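Local coordinates for hydrolase, haloacid dehalogenase-like family (Chlorobaculum tepidum, PDB 2HCF), which probably acts as a magnesium-dependent hydrolase of the haloacid dehalogenase superfamily, its natural substrate not being established, at residues 32-37 with 56-61; 172-177 with 190-195; 78-83 with 120-125; 137-142 with 158-163. One frame throughout, in Å; residues are numbered along the deposited sequence. Where two conformers were deposited one is given.

Interaction 1 (32-37 with 56-61)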
loop_
_atom_site.group_PDB
_atom_site.type_symbol
_atom_site.label_atom_id
_atom_site.label_comp_id
_atom_site.label_asym_id
_atom_site.label_seq_id
_atom_site.Cartn_x
_atom_site.Cartn_y
_atom_site.Cartn_z
ATOM N N GLU A 32 5.617 21.419 -11.587
ATOM C CA GLU A 32 6.862 22.016 -11.155
ATOM C C GLU A 32 8.095 21.437 -11.839
ATOM O O GLU A 32 9.020 22.175 -12.160
ATOM C CB GLU A 32 7.024 21.913 -9.644
ATOM C CG GLU A 32 8.279 22.603 -9.171
ATOM C CD GLU A 32 8.371 22.741 -7.650
ATOM O OE1 GLU A 32 7.318 22.660 -6.956
ATOM O OE2 GLU A 32 9.528 22.942 -7.170
ATOM N N VAL A 33 8.105 20.136 -12.084
ATOM C CA VAL A 33 9.289 19.453 -12.587
ATOM C C VAL A 33 9.259 19.329 -14.110
ATOM O O VAL A 33 10.247 19.628 -14.771
ATOM C CB VAL A 33 9.426 18.076 -11.930
ATOM C CG1 VAL A 33 10.495 17.225 -12.590
ATOM C CG2 VAL A 33 9.742 18.258 -10.414
ATOM N N TYR A 34 8.131 18.896 -14.660
ATOM C CA TYR A 34 8.017 18.679 -16.103
ATOM C C TYR A 34 7.276 19.788 -16.872
ATOM O O TYR A 34 7.288 19.792 -18.105
ATOM C CB TYR A 34 7.289 17.362 -16.375
ATOM C CG TYR A 34 7.979 16.125 -15.858
ATOM C CD1 TYR A 34 8.976 15.497 -16.597
ATOM C CD2 TYR A 34 7.610 15.569 -14.637
ATOM C CE1 TYR A 34 9.589 14.331 -16.123
ATOM C CE2 TYR A 34 8.209 14.425 -14.161
ATOM C CZ TYR A 34 9.187 13.808 -14.901
ATOM O OH TYR A 34 9.778 12.682 -14.396
ATOM N N GLY A 35 6.603 20.693 -16.158
ATOM C CA GLY A 35 5.759 21.705 -16.789
ATOM C C GLY A 35 4.287 21.319 -16.963
ATOM O O GLY A 35 3.448 22.172 -17.195
ATOM N N THR A 36 3.973 20.036 -16.846
ATOM C CA THR A 36 2.623 19.539 -17.042
ATOM C C THR A 36 2.287 18.532 -15.951
ATOM O O THR A 36 3.167 17.834 -15.467
ATOM C CB THR A 36 2.471 18.873 -18.408
ATOM O OG1 THR A 36 1.122 18.422 -18.571
ATOM C CG2 THR A 36 3.431 17.704 -18.582
ATOM N N GLU A 37 1.013 18.486 -15.572
ATOM C CA GLU A 37 0.509 17.440 -14.677
ATOM C C GLU A 37 0.125 16.190 -15.426
ATOM O O GLU A 37 -0.304 15.213 -14.829
ATOM C CB GLU A 37 -0.690 17.929 -13.845
ATOM C CG GLU A 37 -1.915 18.403 -14.642
ATOM C CD GLU A 37 -3.132 18.664 -13.743
ATOM O OE1 GLU A 37 -3.876 17.702 -13.452
ATOM O OE2 GLU A 37 -3.353 19.828 -13.338
ATOM N N GLU A 56 2.488 6.808 -16.308
ATOM C CA GLU A 56 1.235 6.741 -17.040
ATOM C C GLU A 56 0.714 8.128 -17.381
ATOM O O GLU A 56 0.531 8.433 -18.534
ATOM C CB GLU A 56 0.170 5.913 -16.309
ATOM C CG GLU A 56 -1.125 5.786 -17.146
ATOM C CD GLU A 56 -2.081 4.688 -16.674
ATOM O OE1 GLU A 56 -1.757 3.934 -15.721
ATOM O OE2 GLU A 56 -3.173 4.582 -17.279
ATOM N N VAL A 57 0.533 8.988 -16.397
ATOM C CA VAL A 57 -0.082 10.297 -16.666
ATOM C C VAL A 57 0.754 11.200 -17.590
ATOM O O VAL A 57 0.194 12.006 -18.353
ATOM C CB VAL A 57 -0.451 11.023 -15.357
ATOM C CG1 VAL A 57 -1.321 10.115 -14.483
ATOM C CG2 VAL A 57 0.781 11.460 -14.618
ATOM N N LEU A 58 2.084 11.064 -17.516
ATOM C CA LEU A 58 3.000 11.775 -18.393
ATOM C C LEU A 58 3.067 11.154 -19.767
ATOM O O LEU A 58 3.070 11.863 -20.784
ATOM C CB LEU A 58 4.402 11.865 -17.785
ATOM C CG LEU A 58 4.451 12.712 -16.495
ATOM C CD1 LEU A 58 5.849 12.709 -15.899
ATOM C CD2 LEU A 58 3.982 14.126 -16.757
ATOM N N SER A 59 3.123 9.834 -19.841
ATOM C CA SER A 59 3.173 9.217 -21.148
ATOM C C SER A 59 1.860 9.482 -21.949
ATOM O O SER A 59 1.890 9.566 -23.182
ATOM C CB SER A 59 3.502 7.732 -21.021
ATOM O OG SER A 59 2.409 7.051 -20.456
ATOM N N ASN A 60 0.735 9.645 -21.235
ATOM C CA ASN A 60 -0.563 10.018 -21.830
ATOM C C ASN A 60 -0.518 11.335 -22.605
ATOM O O ASN A 60 -1.240 11.492 -23.596
ATOM C CB ASN A 60 -1.661 10.120 -20.749
ATOM C CG ASN A 60 -2.189 8.768 -20.288
ATOM O OD1 ASN A 60 -1.987 7.750 -20.948
ATOM N ND2 ASN A 60 -2.914 8.767 -19.157
ATOM N N VAL A 61 0.313 12.286 -22.171
ATOM C CA VAL A 61 0.425 13.540 -22.890
ATOM C C VAL A 61 1.593 13.571 -23.900
ATOM O O VAL A 61 1.861 14.606 -24.490
ATOM C CB VAL A 61 0.438 14.766 -21.941
ATOM C CG1 VAL A 61 -0.825 14.817 -21.152
ATOM C CG2 VAL A 61 1.642 14.769 -21.028
#

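Interaction 2 (172-177 with 190-195)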
loop_
_atom_site.group_PDB
_atom_site.type_symbol
_atom_site.label_atom_id
_atom_site.label_comp_id
_atom_site.label_asym_id
_atom_site.label_seq_id
_atom_site.Cartn_x
_atom_site.Cartn_y
_atom_site.Cartn_z
ATOM N N GLN A 172 1.993 -19.255 5.879
ATOM C CA GLN A 172 2.365 -18.304 6.952
ATOM C C GLN A 172 2.459 -16.833 6.506
ATOM O O GLN A 172 2.787 -15.968 7.297
ATOM C CB GLN A 172 3.704 -18.726 7.569
ATOM C CG GLN A 172 3.634 -19.977 8.395
ATOM C CD GLN A 172 5.012 -20.492 8.803
ATOM O OE1 GLN A 172 6.011 -20.253 8.132
ATOM N NE2 GLN A 172 5.057 -21.220 9.900
ATOM N N ILE A 173 2.185 -16.561 5.238
ATOM C CA ILE A 173 2.271 -15.209 4.708
ATOM C C ILE A 173 0.872 -14.717 4.335
ATOM O O ILE A 173 0.150 -15.377 3.599
ATOM C CB ILE A 173 3.168 -15.126 3.456
ATOM C CG1 ILE A 173 4.555 -15.738 3.741
ATOM C CG2 ILE A 173 3.277 -13.640 2.984
ATOM C CD1 ILE A 173 5.340 -16.091 2.466
ATOM N N VAL A 174 0.515 -13.553 4.859
ATOM C CA VAL A 174 -0.813 -12.972 4.653
ATOM C C VAL A 174 -0.654 -11.573 4.057
ATOM O O VAL A 174 0.042 -10.707 4.617
ATOM C CB VAL A 174 -1.611 -12.914 5.984
ATOM C CG1 VAL A 174 -2.976 -12.290 5.777
ATOM C CG2 VAL A 174 -1.750 -14.301 6.571
ATOM N N ILE A 175 -1.284 -11.379 2.903
ATOM C CA ILE A 175 -1.232 -10.118 2.213
ATOM C C ILE A 175 -2.617 -9.504 2.131
ATOM O O ILE A 175 -3.540 -10.108 1.593
ATOM C CB ILE A 175 -0.606 -10.294 0.847
ATOM C CG1 ILE A 175 0.907 -10.416 1.027
ATOM C CG2 ILE A 175 -0.893 -9.124 -0.060
ATOM C CD1 ILE A 175 1.624 -11.054 -0.124
ATOM N N ILE A 176 -2.743 -8.294 2.673
ATOM C CA ILE A 176 -4.046 -7.655 2.856
ATOM C C ILE A 176 -4.168 -6.360 2.041
ATOM O O ILE A 176 -3.313 -5.451 2.153
ATOM C CB ILE A 176 -4.298 -7.359 4.355
ATOM C CG1 ILE A 176 -4.254 -8.660 5.160
ATOM C CG2 ILE A 176 -5.628 -6.636 4.564
ATOM C CD1 ILE A 176 -3.996 -8.471 6.656
ATOM N N GLY A 177 -5.266 -6.259 1.288
ATOM C CA GLY A 177 -5.612 -5.049 0.542
ATOM C C GLY A 177 -7.016 -5.001 -0.033
ATOM O O GLY A 177 -7.815 -5.902 0.184
ATOM N N ASP A 190 2.434 -17.595 -3.477
ATOM C CA ASP A 190 1.305 -18.460 -3.088
ATOM C C ASP A 190 0.837 -18.114 -1.670
ATOM O O ASP A 190 0.489 -18.989 -0.873
ATOM C CB ASP A 190 1.665 -19.947 -3.204
ATOM C CG ASP A 190 0.442 -20.871 -3.073
ATOM O OD1 ASP A 190 -0.695 -20.407 -3.292
ATOM O OD2 ASP A 190 0.624 -22.068 -2.755
ATOM N N ALA A 191 0.805 -16.821 -1.363
ATOM C CA ALA A 191 0.442 -16.377 -0.015
ATOM C C ALA A 191 -1.072 -16.350 0.178
ATOM O O ALA A 191 -1.831 -16.493 -0.786
ATOM C CB ALA A 191 1.015 -15.029 0.250
ATOM N N ARG A 192 -1.501 -16.200 1.431
ATOM C CA ARG A 192 -2.923 -16.077 1.729
ATOM C C ARG A 192 -3.328 -14.617 1.533
ATOM O O ARG A 192 -2.829 -13.734 2.241
ATOM C CB ARG A 192 -3.214 -16.527 3.174
ATOM C CG ARG A 192 -2.971 -18.018 3.402
ATOM C CD ARG A 192 -3.526 -18.531 4.722
ATOM N NE ARG A 192 -2.681 -18.160 5.861
ATOM C CZ ARG A 192 -3.051 -17.430 6.907
ATOM N NH1 ARG A 192 -4.269 -16.902 7.013
ATOM N NH2 ARG A 192 -2.156 -17.208 7.859
ATOM N N SER A 193 -4.230 -14.360 0.596
ATOM C CA SER A 193 -4.735 -13.026 0.345
ATOM C C SER A 193 -6.008 -12.828 1.133
ATOM O O SER A 193 -6.874 -13.703 1.159
ATOM C CB SER A 193 -4.961 -12.761 -1.139
ATOM O OG SER A 193 -5.834 -13.709 -1.683
ATOM N N ILE A 194 -6.084 -11.695 1.839
ATOM C CA ILE A 194 -7.328 -11.259 2.448
ATOM C C ILE A 194 -7.681 -9.920 1.803
ATOM O O ILE A 194 -6.933 -8.957 1.921
ATOM C CB ILE A 194 -7.217 -11.088 3.986
ATOM C CG1 ILE A 194 -6.964 -12.423 4.706
ATOM C CG2 ILE A 194 -8.469 -10.409 4.558
ATOM C CD1 ILE A 194 -6.442 -12.197 6.153
ATOM N N ALA A 195 -8.806 -9.870 1.110
ATOM C CA ALA A 195 -9.264 -8.653 0.452
ATOM C C ALA A 195 -10.324 -8.039 1.337
ATOM O O ALA A 195 -11.105 -8.775 1.974
ATOM C CB ALA A 195 -9.833 -8.971 -0.882
#

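Interaction 3 (78-83 with 120-125)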
loop_
_atom_site.group_PDB
_atom_site.type_symbol
_atom_site.label_atom_id
_atom_site.label_comp_id
_atom_site.label_asym_id
_atom_site.label_seq_id
_atom_site.Cartn_x
_atom_site.Cartn_y
_atom_site.Cartn_z
ATOM N N THR A 78 9.911 16.050 -5.013
ATOM C CA THR A 78 9.028 17.219 -4.985
ATOM C C THR A 78 7.633 16.816 -4.464
ATOM O O THR A 78 7.093 17.474 -3.575
ATOM C CB THR A 78 8.956 17.891 -6.396
ATOM O OG1 THR A 78 10.274 18.288 -6.812
ATOM C CG2 THR A 78 8.022 19.121 -6.399
ATOM N N TYR A 79 7.105 15.705 -4.977
ATOM C CA TYR A 79 5.814 15.155 -4.533
ATOM C C TYR A 79 5.819 14.871 -3.015
ATOM O O TYR A 79 4.932 15.306 -2.281
ATOM C CB TYR A 79 5.484 13.874 -5.330
ATOM C CG TYR A 79 4.384 13.061 -4.676
ATOM C CD1 TYR A 79 3.086 13.519 -4.659
ATOM C CD2 TYR A 79 4.669 11.866 -4.030
ATOM C CE1 TYR A 79 2.075 12.805 -4.027
ATOM C CE2 TYR A 79 3.672 11.140 -3.401
ATOM C CZ TYR A 79 2.377 11.622 -3.399
ATOM O OH TYR A 79 1.375 10.928 -2.778
ATOM N N ILE A 80 6.853 14.171 -2.555
ATOM C CA ILE A 80 6.958 13.805 -1.146
ATOM C C ILE A 80 7.002 15.051 -0.263
ATOM O O ILE A 80 6.284 15.141 0.742
ATOM C CB ILE A 80 8.213 12.905 -0.891
ATOM C CG1 ILE A 80 8.014 11.544 -1.549
ATOM C CG2 ILE A 80 8.489 12.767 0.585
ATOM C CD1 ILE A 80 9.271 10.719 -1.719
ATOM N N ALA A 81 7.859 15.998 -0.627
ATOM C CA ALA A 81 8.028 17.210 0.154
ATOM C C ALA A 81 6.734 18.013 0.190
ATOM O O ALA A 81 6.310 18.494 1.251
ATOM C CB ALA A 81 9.145 18.054 -0.430
ATOM N N LEU A 82 6.074 18.115 -0.961
ATOM C CA LEU A 82 4.807 18.862 -1.036
ATOM C C LEU A 82 3.703 18.182 -0.223
ATOM O O LEU A 82 2.926 18.863 0.454
ATOM C CB LEU A 82 4.375 18.983 -2.484
ATOM C CG LEU A 82 3.715 20.277 -2.916
ATOM C CD1 LEU A 82 4.460 21.515 -2.390
ATOM C CD2 LEU A 82 3.646 20.260 -4.449
ATOM N N PHE A 83 3.661 16.850 -0.268
ATOM C CA PHE A 83 2.681 16.093 0.498
ATOM C C PHE A 83 2.897 16.359 1.989
ATOM O O PHE A 83 1.949 16.679 2.711
ATOM C CB PHE A 83 2.725 14.592 0.157
ATOM C CG PHE A 83 1.611 13.820 0.796
ATOM C CD1 PHE A 83 0.312 13.964 0.337
ATOM C CD2 PHE A 83 1.837 13.072 1.952
ATOM C CE1 PHE A 83 -0.742 13.293 0.964
ATOM C CE2 PHE A 83 0.779 12.420 2.607
ATOM C CZ PHE A 83 -0.501 12.531 2.114
ATOM N N PHE A 120 5.285 5.615 -2.216
ATOM C CA PHE A 120 6.664 5.832 -1.834
ATOM C C PHE A 120 6.663 5.754 -0.303
ATOM O O PHE A 120 5.679 6.126 0.350
ATOM C CB PHE A 120 7.184 7.217 -2.282
ATOM C CG PHE A 120 7.228 7.418 -3.784
ATOM C CD1 PHE A 120 7.972 6.572 -4.597
ATOM C CD2 PHE A 120 6.568 8.494 -4.375
ATOM C CE1 PHE A 120 8.013 6.767 -5.998
ATOM C CE2 PHE A 120 6.621 8.693 -5.743
ATOM C CZ PHE A 120 7.336 7.821 -6.557
ATOM N N GLU A 121 7.738 5.235 0.274
ATOM C CA GLU A 121 7.806 5.064 1.720
ATOM C C GLU A 121 7.593 6.359 2.470
ATOM O O GLU A 121 6.882 6.358 3.472
ATOM C CB GLU A 121 9.143 4.479 2.180
ATOM C CG GLU A 121 9.206 4.219 3.703
ATOM C CD GLU A 121 10.415 3.353 4.163
ATOM O OE1 GLU A 121 11.312 3.024 3.348
ATOM O OE2 GLU A 121 10.440 2.982 5.346
ATOM N N ALA A 122 8.220 7.447 2.031
ATOM C CA ALA A 122 8.218 8.648 2.854
ATOM C C ALA A 122 6.804 9.229 2.934
ATOM O O ALA A 122 6.384 9.673 4.004
ATOM C CB ALA A 122 9.206 9.677 2.322
ATOM N N SER A 123 6.079 9.198 1.808
ATOM C CA SER A 123 4.712 9.718 1.762
ATOM C C SER A 123 3.679 8.721 2.327
ATOM O O SER A 123 2.724 9.123 3.019
ATOM C CB SER A 123 4.357 10.204 0.380
ATOM O OG SER A 123 4.612 9.220 -0.608
ATOM N N GLY A 124 3.869 7.438 2.062
ATOM C CA GLY A 124 3.013 6.384 2.644
ATOM C C GLY A 124 3.106 6.430 4.163
ATOM O O GLY A 124 2.073 6.391 4.863
ATOM N N ARG A 125 4.324 6.554 4.703
ATOM C CA ARG A 125 4.481 6.592 6.170
ATOM C C ARG A 125 4.005 7.907 6.768
ATOM O O ARG A 125 3.559 7.940 7.935
ATOM C CB ARG A 125 5.921 6.273 6.631
ATOM C CG ARG A 125 6.397 4.835 6.376
ATOM C CD ARG A 125 7.727 4.558 7.122
ATOM N NE ARG A 125 8.118 3.144 7.043
ATOM C CZ ARG A 125 7.687 2.209 7.892
ATOM N NH1 ARG A 125 6.888 2.527 8.895
ATOM N NH2 ARG A 125 8.097 0.960 7.776
HETATM O O HOH W 1 2.424 8.252 -2.000
#

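Interaction 4 (137-142 with 158-163)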
loop_
_atom_site.group_PDB
_atom_site.type_symbol
_atom_site.label_atom_id
_atom_site.label_comp_id
_atom_site.label_asym_id
_atom_site.label_seq_id
_atom_site.Cartn_x
_atom_site.Cartn_y
_atom_site.Cartn_z
ATOM N N PHE A 137 4.528 -0.546 12.134
ATOM C CA PHE A 137 5.126 -1.163 10.948
ATOM C C PHE A 137 6.662 -0.973 10.873
ATOM O O PHE A 137 7.150 0.062 10.417
ATOM C CB PHE A 137 4.469 -0.597 9.709
ATOM C CG PHE A 137 2.995 -0.857 9.645
ATOM C CD1 PHE A 137 2.517 -2.102 9.260
ATOM C CD2 PHE A 137 2.086 0.142 9.973
ATOM C CE1 PHE A 137 1.158 -2.347 9.197
ATOM C CE2 PHE A 137 0.724 -0.087 9.920
ATOM C CZ PHE A 137 0.253 -1.341 9.513
ATOM N N PRO A 138 7.428 -1.985 11.313
ATOM C CA PRO A 138 8.874 -1.862 11.368
ATOM C C PRO A 138 9.593 -1.915 10.014
ATOM O O PRO A 138 10.761 -1.570 9.950
ATOM C CB PRO A 138 9.272 -3.052 12.267
ATOM C CG PRO A 138 8.248 -4.069 11.983
ATOM C CD PRO A 138 6.974 -3.313 11.753
ATOM N N PHE A 139 8.921 -2.367 8.943
ATOM C CA PHE A 139 9.553 -2.460 7.635
ATOM C C PHE A 139 8.470 -2.554 6.590
ATOM O O PHE A 139 7.289 -2.671 6.938
ATOM C CB PHE A 139 10.457 -3.717 7.541
ATOM C CG PHE A 139 9.704 -4.979 7.248
ATOM C CD1 PHE A 139 8.858 -5.513 8.178
ATOM C CD2 PHE A 139 9.794 -5.595 6.010
ATOM C CE1 PHE A 139 8.127 -6.648 7.910
ATOM C CE2 PHE A 139 9.057 -6.732 5.740
ATOM C CZ PHE A 139 8.241 -7.257 6.671
ATOM N N GLY A 140 8.841 -2.574 5.305
ATOM C CA GLY A 140 7.864 -2.877 4.265
ATOM C C GLY A 140 8.504 -2.963 2.892
ATOM O O GLY A 140 9.737 -2.931 2.791
ATOM N N ALA A 141 7.693 -3.179 1.846
ATOM C CA ALA A 141 8.109 -2.931 0.509
ATOM C C ALA A 141 7.213 -1.824 -0.053
ATOM O O ALA A 141 5.986 -1.790 0.227
ATOM C CB ALA A 141 8.017 -4.193 -0.337
ATOM N N PHE A 142 7.831 -0.921 -0.827
ATOM C CA PHE A 142 7.234 0.355 -1.249
ATOM C C PHE A 142 7.488 0.690 -2.720
ATOM O O PHE A 142 8.216 -0.030 -3.447
ATOM C CB PHE A 142 7.786 1.487 -0.386
ATOM C CG PHE A 142 7.739 1.226 1.096
ATOM C CD1 PHE A 142 6.642 1.615 1.841
ATOM C CD2 PHE A 142 8.818 0.631 1.756
ATOM C CE1 PHE A 142 6.602 1.381 3.242
ATOM C CE2 PHE A 142 8.783 0.410 3.167
ATOM C CZ PHE A 142 7.661 0.767 3.876
ATOM N N GLU A 158 12.033 -11.313 1.577
ATOM C CA GLU A 158 13.477 -11.293 1.834
ATOM C C GLU A 158 13.826 -10.425 3.035
ATOM O O GLU A 158 14.626 -10.828 3.883
ATOM C CB GLU A 158 14.217 -10.813 0.615
ATOM C CG GLU A 158 15.695 -11.048 0.650
ATOM C CD GLU A 158 16.331 -10.755 -0.684
ATOM O OE1 GLU A 158 16.261 -9.586 -1.118
ATOM O OE2 GLU A 158 16.844 -11.715 -1.331
ATOM N N ARG A 159 13.231 -9.245 3.095
ATOM C CA ARG A 159 13.464 -8.333 4.218
ATOM C C ARG A 159 12.985 -8.919 5.537
ATOM O O ARG A 159 13.639 -8.761 6.564
ATOM C CB ARG A 159 12.803 -6.965 3.959
ATOM C CG ARG A 159 13.512 -6.181 2.874
ATOM C CD ARG A 159 12.847 -4.822 2.568
ATOM N NE ARG A 159 13.564 -4.189 1.464
ATOM C CZ ARG A 159 13.098 -3.215 0.695
ATOM N NH1 ARG A 159 11.899 -2.677 0.913
ATOM N NH2 ARG A 159 13.854 -2.790 -0.319
ATOM N N ALA A 160 11.828 -9.563 5.529
ATOM C CA ALA A 160 11.277 -10.137 6.760
ATOM C C ALA A 160 12.204 -11.260 7.272
ATOM O O ALA A 160 12.523 -11.341 8.453
ATOM C CB ALA A 160 9.871 -10.668 6.494
ATOM N N ARG A 161 12.624 -12.121 6.359
ATOM C CA ARG A 161 13.515 -13.250 6.672
ATOM C C ARG A 161 14.874 -12.779 7.257
ATOM O O ARG A 161 15.386 -13.370 8.208
ATOM C CB ARG A 161 13.674 -14.075 5.397
ATOM C CG ARG A 161 14.470 -15.313 5.512
ATOM C CD ARG A 161 14.440 -16.134 4.205
ATOM N NE ARG A 161 15.529 -17.103 4.185
ATOM C CZ ARG A 161 15.610 -18.155 3.368
ATOM N NH1 ARG A 161 14.676 -18.384 2.454
ATOM N NH2 ARG A 161 16.647 -18.988 3.470
ATOM N N ARG A 162 15.423 -11.695 6.715
ATOM C CA ARG A 162 16.672 -11.129 7.197
ATOM C C ARG A 162 16.488 -10.499 8.585
ATOM O O ARG A 162 17.423 -10.429 9.378
ATOM C CB ARG A 162 17.210 -10.098 6.207
ATOM C CG ARG A 162 17.807 -10.712 4.968
ATOM C CD ARG A 162 18.077 -9.651 3.965
ATOM N NE ARG A 162 18.690 -10.193 2.767
ATOM C CZ ARG A 162 18.848 -9.519 1.630
ATOM N NH1 ARG A 162 18.435 -8.264 1.495
ATOM N NH2 ARG A 162 19.438 -10.108 0.623
HETATM N N MSE A 163 15.271 -10.073 8.883
HETATM C CA MSE A 163 14.975 -9.473 10.179
HETATM C C MSE A 163 14.778 -10.480 11.282
HETATM O O MSE A 163 15.244 -10.263 12.379
HETATM C CB MSE A 163 13.710 -8.626 10.096
HETATM C CG MSE A 163 13.882 -7.436 9.263
HETATM SE SE MSE A 163 12.204 -6.487 9.113
HETATM C CE MSE A 163 11.989 -6.084 10.905
#

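Interaction 1 (32-37 with 56-61)
Leu58 reaches from helix 50-59 into the angle between Tyr34 and Thr36, and its two methyls divide the work. CD1 sits over one face of the Tyr34 ring in a CH-pi contact, 3.6 Å from the ring centroid and 19° off the normal, with Tyr34 CE2 the nearest ring atom to Leu58 CD1 at 3.4 Å. The two side chains cross at about a right angle, and Val33 CG1 lies on the opposite face of the same ring. Tyr34 OH is hydrogen-bonded to Ile68 O. Replacing Tyr34 by an alanine would probably leave Leu58 CD1 without the ring face it rests on and Ile68 O without its phenolic partner. Leu58 CD2 turns instead to Thr36, 4.1 Å from its CG2 methyl. Chi1 of -179° sends Thr36 OG1 anti to the backbone N, where it bonds to Gly38 N; CG2 also meets Val61 CG2 at 4.2 Å. Glu37 joins through its carbonyl O, 3.9 Å from Val57 CG2. No hydrogen bond links the two segments. The contact ties the end of helix 21-34, where Gly35 has positive phi, to the C-terminal part of helix 50-59 and the residues after it. Helix 65-86 closes a further side, Tyr34 touching Lys71 and Ala75; the three helices, inserted between strands 5-9 and 111-116, are consistent with the helical cap of HAD hydrolases.

Interaction 2 (172-177 with 190-195)
Val174 and Ile194 meet on one face of the parallel sheet, where Val174 CG1 presses on Ile194 CD1 at 3.5 Å, tighter than usual for two methyl groups. Next to them Ile176 lies alongside Ile194 and points the same way, its CG1 4.0 Å from Ile194 CB; Ile228 of helix 221-229 packs on both isoleucines. Just before strand 192-196, the Ala191 methyl touches both Ile173 CG2 and Ile175 CD1. The backbones are joined by four hydrogen bonds, running alternately in the two directions, from Arg192 N to Ile173 O at 2.8 Å through to Gly177 N to Ile194 O at 3.2 Å. At the polar edge Arg192 folds back over Val174: the bend at chi3 (-77°) lays one face of the guanidinium on Val174 CG2, 3.2 Å from Arg192 NH2. Its NE and NH2 bond to the carbonyls of Ser171 and Ile228, which should fix the plane of the group. Strand 173-177, helix 180-187 and strand 192-196 form a beta-alpha-beta unit of the Rossmann-like HAD core, and Gly177 leads directly into Asp178, a magnesium ligand together with Asp10 and Asp12.

Interaction 3 (78-83 with 120-125)
Ile80 and Ala122 make the close apolar contact between these helices, on its more exposed side, Ile80 CG2 lying 3.6 Å from Ala122 CB. Ile80 CD1 continues along the same side to Phe120 CB at 4.1 Å. Beside it the Tyr79 ring brings CD2 to the edge of the Phe120 ring, near its plane, 3.9 Å from Phe120 CD2. Chi1 of 164° turns the tyrosine ring toward helix 121-129, and its CE2 comes to 3.5 Å from Ser123 OG. Phe120 is the N-cap residue of that helix; the short segments 78-83 and 121-125 run at 21° to each other, their axes 9.2 Å apart at closest approach. In HAD-fold terms this joins the helical cap, to which helix 65-86 probably belongs, to the first turn of a helix on the Rossmann-like core. Phe83 packs less closely, its CD2 4.1 Å from Ser123 CB. In this buried but less directly packed part, one water accepts hydrogen bonds from Tyr79 OH at 3.0 Å and from Ser123 OG at 2.8 Å, lying in the plane of the tyrosine ring at its edge. Tyr79 OH is also bonded to Asn22 ND2, a second grip on the phenol oxygen. A phenylalanine in place of Tyr79 would probably leave the water without one of its two donors and Asn22 ND2 without its phenolic partner. Asp50 of helix 50-59 touches both Tyr79 and Ser123, and its OD2 takes Phe120 N.

Interaction 4 (137-142 with 158-163)
Gly140 O receives a hydrogen bond from Arg159 NH1 at 2.9 Å, with an angle of 152° at the hydrogen. The nitrogen lies in the carbonyl plane on a lone pair, and the oxygen is almost exactly in the guanidinium plane, so both groups are well aligned for the bond. Arg159 gets there with its chain extended from CG to NE, and the same NH1 forms a salt bridge to Asp145 OD2, which also accepts Phe142 N. Nearer the helix backbone, Arg159 and its neighbours pack on Phe139. Met163, deposited as selenomethionine, places SE over one face of the ring, 3.9 Å from its centroid and 30° off the normal, in a Met-aromatic contact. Phe139 CZ meets the Ala160 methyl at 3.8 Å, while CD2 lies 3.9 Å from Arg159 CB. The ring reaches the helix from a chi1 of 81°, which sets CG between the backbone N and the carbonyl carbon. Toward solvent, Pro138 CB touches Met163 CE at 4.3 Å. Helix 152-164 thus lies against strand 140-141, an outermost strand of the parallel sheet, whose backbone pairs with Leu115 and Thr117, and Phe139 extends inward to Leu112 of strand 111-116 and to Leu6 and Leu8 of strand 5-9.

In the fold
Interactions 2 and 4 both belong to the parallel sheet, their centres about 15 Å apart: interaction 2 is buried backbone pairing of two strands, whereas interaction 4 lays a helix on an outermost strand and is only partly buried. Interaction 1 joins the ends of two helices and the loops that follow them, and interaction 3 joins two helices; neither has a direct hydrogen bond between its segments. Interaction 1 is peripheral, its centre about 23 Å from that of the chain, while interaction 3 is buried and includes a bridging water. Helix 65-86 links these two, Val33 and Glu32 packing on Thr78. Interactions 3 and 4 also touch, through Arg125 NH1 and Phe137 O, probably hydrogen-bonded, and through Glu121 against Phe142.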